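Local coordinates for protein angiotensin-converting enzyme (Anopheles gambiae, PDB 6S1Z) that is a zinc-dependent peptidase of the angiotensin-converting enzyme family, probably removing dipeptides from the C-terminal ends of small peptides, and binds the phosphinate inhibitor fosinoprilat, at residues Trp253-Asp258 with Leu429-Phe434. Sequence-based numbering, arbitrary orientation.
Sequences WAQTWD and LVFLPF. With KS8 (fosinoprilat), chain C.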
loop_
_atom_site.group_PDB
_atom_site.type_symbol
_atom_site.label_atom_id
_atom_site.label_comp_id
_atom_site.label_asym_id
_atom_site.label_seq_id
_atom_site.Cartn_x
_atom_site.Cartn_y
_atom_site.Cartn_z
ATOM N N TRP A 253 -3.698 -6.045 10.765
ATOM C CA TRP A 253 -4.804 -6.038 9.819
ATOM C C TRP A 253 -4.872 -7.304 8.975
ATOM O O TRP A 253 -5.762 -7.420 8.127
ATOM C CB TRP A 253 -4.693 -4.811 8.906
ATOM C CG TRP A 253 -4.367 -3.549 9.652
ATOM C CD1 TRP A 253 -5.253 -2.635 10.147
ATOM C CD2 TRP A 253 -3.062 -3.065 9.995
ATOM N NE1 TRP A 253 -4.581 -1.613 10.773
ATOM C CE2 TRP A 253 -3.235 -1.854 10.694
ATOM C CE3 TRP A 253 -1.764 -3.539 9.777
ATOM C CZ2 TRP A 253 -2.160 -1.110 11.176
ATOM C CZ3 TRP A 253 -0.698 -2.799 10.257
ATOM C CH2 TRP A 253 -0.903 -1.599 10.948
ATOM N N ALA A 254 -3.958 -8.252 9.182
ATOM C CA ALA A 254 -3.926 -9.504 8.429
ATOM C C ALA A 254 -3.804 -9.277 6.926
ATOM O O ALA A 254 -4.150 -10.157 6.132
ATOM C CB ALA A 254 -5.163 -10.359 8.731
ATOM N N GLN A 255 -3.314 -8.104 6.514
ATOM C CA GLN A 255 -3.131 -7.840 5.091
ATOM C C GLN A 255 -1.960 -8.630 4.522
ATOM O O GLN A 255 -1.942 -8.934 3.324
ATOM C CB GLN A 255 -2.923 -6.345 4.859
ATOM C CG GLN A 255 -1.670 -5.781 5.505
ATOM C CD GLN A 255 -1.673 -4.267 5.534
ATOM O OE1 GLN A 255 -2.311 -3.654 6.390
ATOM N NE2 GLN A 255 -0.966 -3.654 4.592
ATOM N N THR A 256 -0.977 -8.959 5.355
ATOM C CA THR A 256 0.130 -9.813 4.957
ATOM C C THR A 256 0.454 -10.743 6.113
ATOM O O THR A 256 0.483 -10.318 7.272
ATOM C CB THR A 256 1.378 -9.004 4.572
ATOM O OG1 THR A 256 1.821 -8.230 5.693
ATOM C CG2 THR A 256 1.081 -8.080 3.398
ATOM N N TRP A 257 0.685 -12.015 5.794
ATOM C CA TRP A 257 0.988 -13.028 6.796
ATOM C C TRP A 257 2.460 -13.419 6.772
ATOM O O TRP A 257 2.819 -14.509 7.228
ATOM C CB TRP A 257 0.108 -14.260 6.584
ATOM C CG TRP A 257 -1.354 -13.948 6.381
ATOM C CD1 TRP A 257 -1.993 -12.771 6.653
ATOM C CD2 TRP A 257 -2.352 -14.832 5.856
ATOM N NE1 TRP A 257 -3.323 -12.867 6.328
ATOM C CE2 TRP A 257 -3.571 -14.123 5.838
ATOM C CE3 TRP A 257 -2.334 -16.154 5.401
ATOM C CZ2 TRP A 257 -4.759 -14.692 5.384
ATOM C CZ3 TRP A 257 -3.517 -16.716 4.948
ATOM C CH2 TRP A 257 -4.711 -15.985 4.944
ATOM N N ASP A 258 3.321 -12.545 6.244
ATOM C CA ASP A 258 4.735 -12.880 6.116
ATOM C C ASP A 258 5.361 -13.174 7.472
ATOM O O ASP A 258 6.211 -14.063 7.591
ATOM C CB ASP A 258 5.477 -11.739 5.417
ATOM C CG ASP A 258 5.247 -10.397 6.084
ATOM O OD1 ASP A 258 5.768 -10.190 7.202
ATOM O OD2 ASP A 258 4.546 -9.549 5.492
ATOM N N LEU A 429 0.173 -12.700 -1.873
ATOM C CA LEU A 429 -1.090 -13.166 -2.440
ATOM C C LEU A 429 -2.264 -12.791 -1.544
ATOM O O LEU A 429 -3.276 -12.262 -2.018
ATOM C CB LEU A 429 -1.048 -14.678 -2.658
ATOM C CG LEU A 429 -2.350 -15.294 -3.179
ATOM C CD1 LEU A 429 -2.771 -14.637 -4.486
ATOM C CD2 LEU A 429 -2.202 -16.797 -3.354
ATOM N N VAL A 430 -2.145 -13.058 -0.242
ATOM C CA VAL A 430 -3.212 -12.762 0.699
ATOM C C VAL A 430 -3.525 -11.276 0.772
ATOM O O VAL A 430 -4.545 -10.891 1.350
ATOM C CB VAL A 430 -2.842 -13.301 2.098
ATOM C CG1 VAL A 430 -2.470 -14.775 2.015
ATOM C CG2 VAL A 430 -1.703 -12.493 2.697
ATOM N N PHE A 431 -2.674 -10.429 0.191
ATOM C CA PHE A 431 -2.873 -8.987 0.258
ATOM C C PHE A 431 -3.888 -8.494 -0.767
ATOM O O PHE A 431 -4.517 -7.452 -0.549
ATOM C CB PHE A 431 -1.534 -8.279 0.055
ATOM C CG PHE A 431 -1.626 -6.784 0.080
ATOM C CD1 PHE A 431 -1.689 -6.099 1.281
ATOM C CD2 PHE A 431 -1.632 -6.060 -1.099
ATOM C CE1 PHE A 431 -1.767 -4.722 1.304
ATOM C CE2 PHE A 431 -1.710 -4.684 -1.082
ATOM C CZ PHE A 431 -1.776 -4.014 0.120
ATOM N N LEU A 432 -4.064 -9.212 -1.877
ATOM C CA LEU A 432 -5.029 -8.772 -2.882
ATOM C C LEU A 432 -6.451 -8.775 -2.347
ATOM O O LEU A 432 -7.156 -7.765 -2.520
ATOM C CB LEU A 432 -4.908 -9.639 -4.138
ATOM C CG LEU A 432 -3.655 -9.401 -4.981
ATOM C CD1 LEU A 432 -2.850 -10.680 -5.096
ATOM C CD2 LEU A 432 -4.030 -8.869 -6.357
ATOM N N PRO A 433 -6.941 -9.840 -1.705
ATOM C CA PRO A 433 -8.282 -9.756 -1.102
ATOM C C PRO A 433 -8.396 -8.637 -0.085
ATOM O O PRO A 433 -9.413 -7.934 -0.049
ATOM C CB PRO A 433 -8.467 -11.137 -0.456
ATOM C CG PRO A 433 -7.494 -12.029 -1.155
ATOM C CD PRO A 433 -6.326 -11.163 -1.498
ATOM N N PHE A 434 -7.369 -8.449 0.747
ATOM C CA PHE A 434 -7.391 -7.374 1.732
ATOM C C PHE A 434 -7.584 -6.023 1.053
ATOM O O PHE A 434 -8.542 -5.297 1.342
ATOM C CB PHE A 434 -6.101 -7.390 2.554
ATOM C CG PHE A 434 -5.984 -6.247 3.520
ATOM C CD1 PHE A 434 -5.400 -5.052 3.133
ATOM C CD2 PHE A 434 -6.458 -6.366 4.816
ATOM C CE1 PHE A 434 -5.294 -3.997 4.019
ATOM C CE2 PHE A 434 -6.354 -5.315 5.708
ATOM C CZ PHE A 434 -5.771 -4.129 5.309
HETATM C C04 KS8 C . 2.140 5.658 1.980
HETATM C C05 KS8 C . 1.165 6.469 1.021
HETATM C C06 KS8 C . 0.449 7.665 1.773
HETATM C C07 KS8 C . 1.070 9.027 1.432
HETATM C C08 KS8 C . 0.342 10.228 2.195
HETATM C C09 KS8 C . -0.803 10.801 1.656
HETATM C C10 KS8 C . -1.435 11.843 2.319
HETATM C C11 KS8 C . -0.915 12.319 3.542
HETATM C C12 KS8 C . 0.215 11.753 4.076
HETATM C C13 KS8 C . 0.856 10.702 3.408
HETATM C C14 KS8 C . 3.253 2.902 2.272
HETATM C C15 KS8 C . 1.944 2.050 2.415
HETATM C C18 KS8 C . 3.148 -0.150 2.848
HETATM C C19 KS8 C . 2.802 -1.594 2.336
HETATM C C20 KS8 C . 1.241 -1.572 2.231
HETATM C C21 KS8 C . 0.817 -0.420 2.866
HETATM C C22 KS8 C . 0.528 -0.659 4.334
HETATM C C25 KS8 C . 3.410 -1.899 1.026
HETATM C C26 KS8 C . 4.955 -1.807 1.117
HETATM C C27 KS8 C . 5.615 -3.006 1.804
HETATM C C28 KS8 C . 5.234 -4.295 1.104
HETATM C C29 KS8 C . 3.710 -4.463 1.137
HETATM C C30 KS8 C . 2.980 -3.272 0.499
HETATM N N17 KS8 C . 2.026 0.574 2.699
HETATM O O01 KS8 C . 2.135 3.806 -0.022
HETATM O O03 KS8 C . 4.370 4.765 0.525
HETATM O O16 KS8 C . 0.883 2.578 2.302
HETATM O O23 KS8 C . 1.474 -0.940 5.143
HETATM O O24 KS8 C . -0.602 -0.581 4.739
HETATM P P02 KS8 C . 2.995 4.275 1.083
#
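Q255 meets the rings of both F431 and F434 in the angiotensin-converting enzyme fold, where a loop following strand 244-245 packs on the N-terminal turn of helix 431-446 and forms part of the inhibitor site. Its CB sits over the centre of the F434 face, a CH-pi contact, and its terminal amide stacks obliquely on the same ring, the two planes 27° apart. With CG set between backbone N and carbonyl carbon and the chain extended beyond it, the amide reaches fosinoprilat: NE2 donates a nearly straight bond (170°) to O24 of the inhibitor carboxylate, 3.1 Å away. The amide's other end is held too, OE1 accepting a hydrogen bond from K485, which also binds the inhibitor; gripped at both ends, the amide has its flip fixed. F431 turns its ring edge to the backbone, with CD1 3.5 Å from Q255 O, while its CE1 comes 3.5 Å from Q255 NE2. That same carbonyl receives a CA-H...O contact from F431. Beyond it, V430 lays CG1 over the six-membered ring of W257, 3.6 Å from the centroid; helix 204-233 touches both residues. The indole is tied back to its own loop, since W257 NE1 donates to A254 O at 2.8 Å, bent to 139° and reaching the oxygen from above the carbonyl plane.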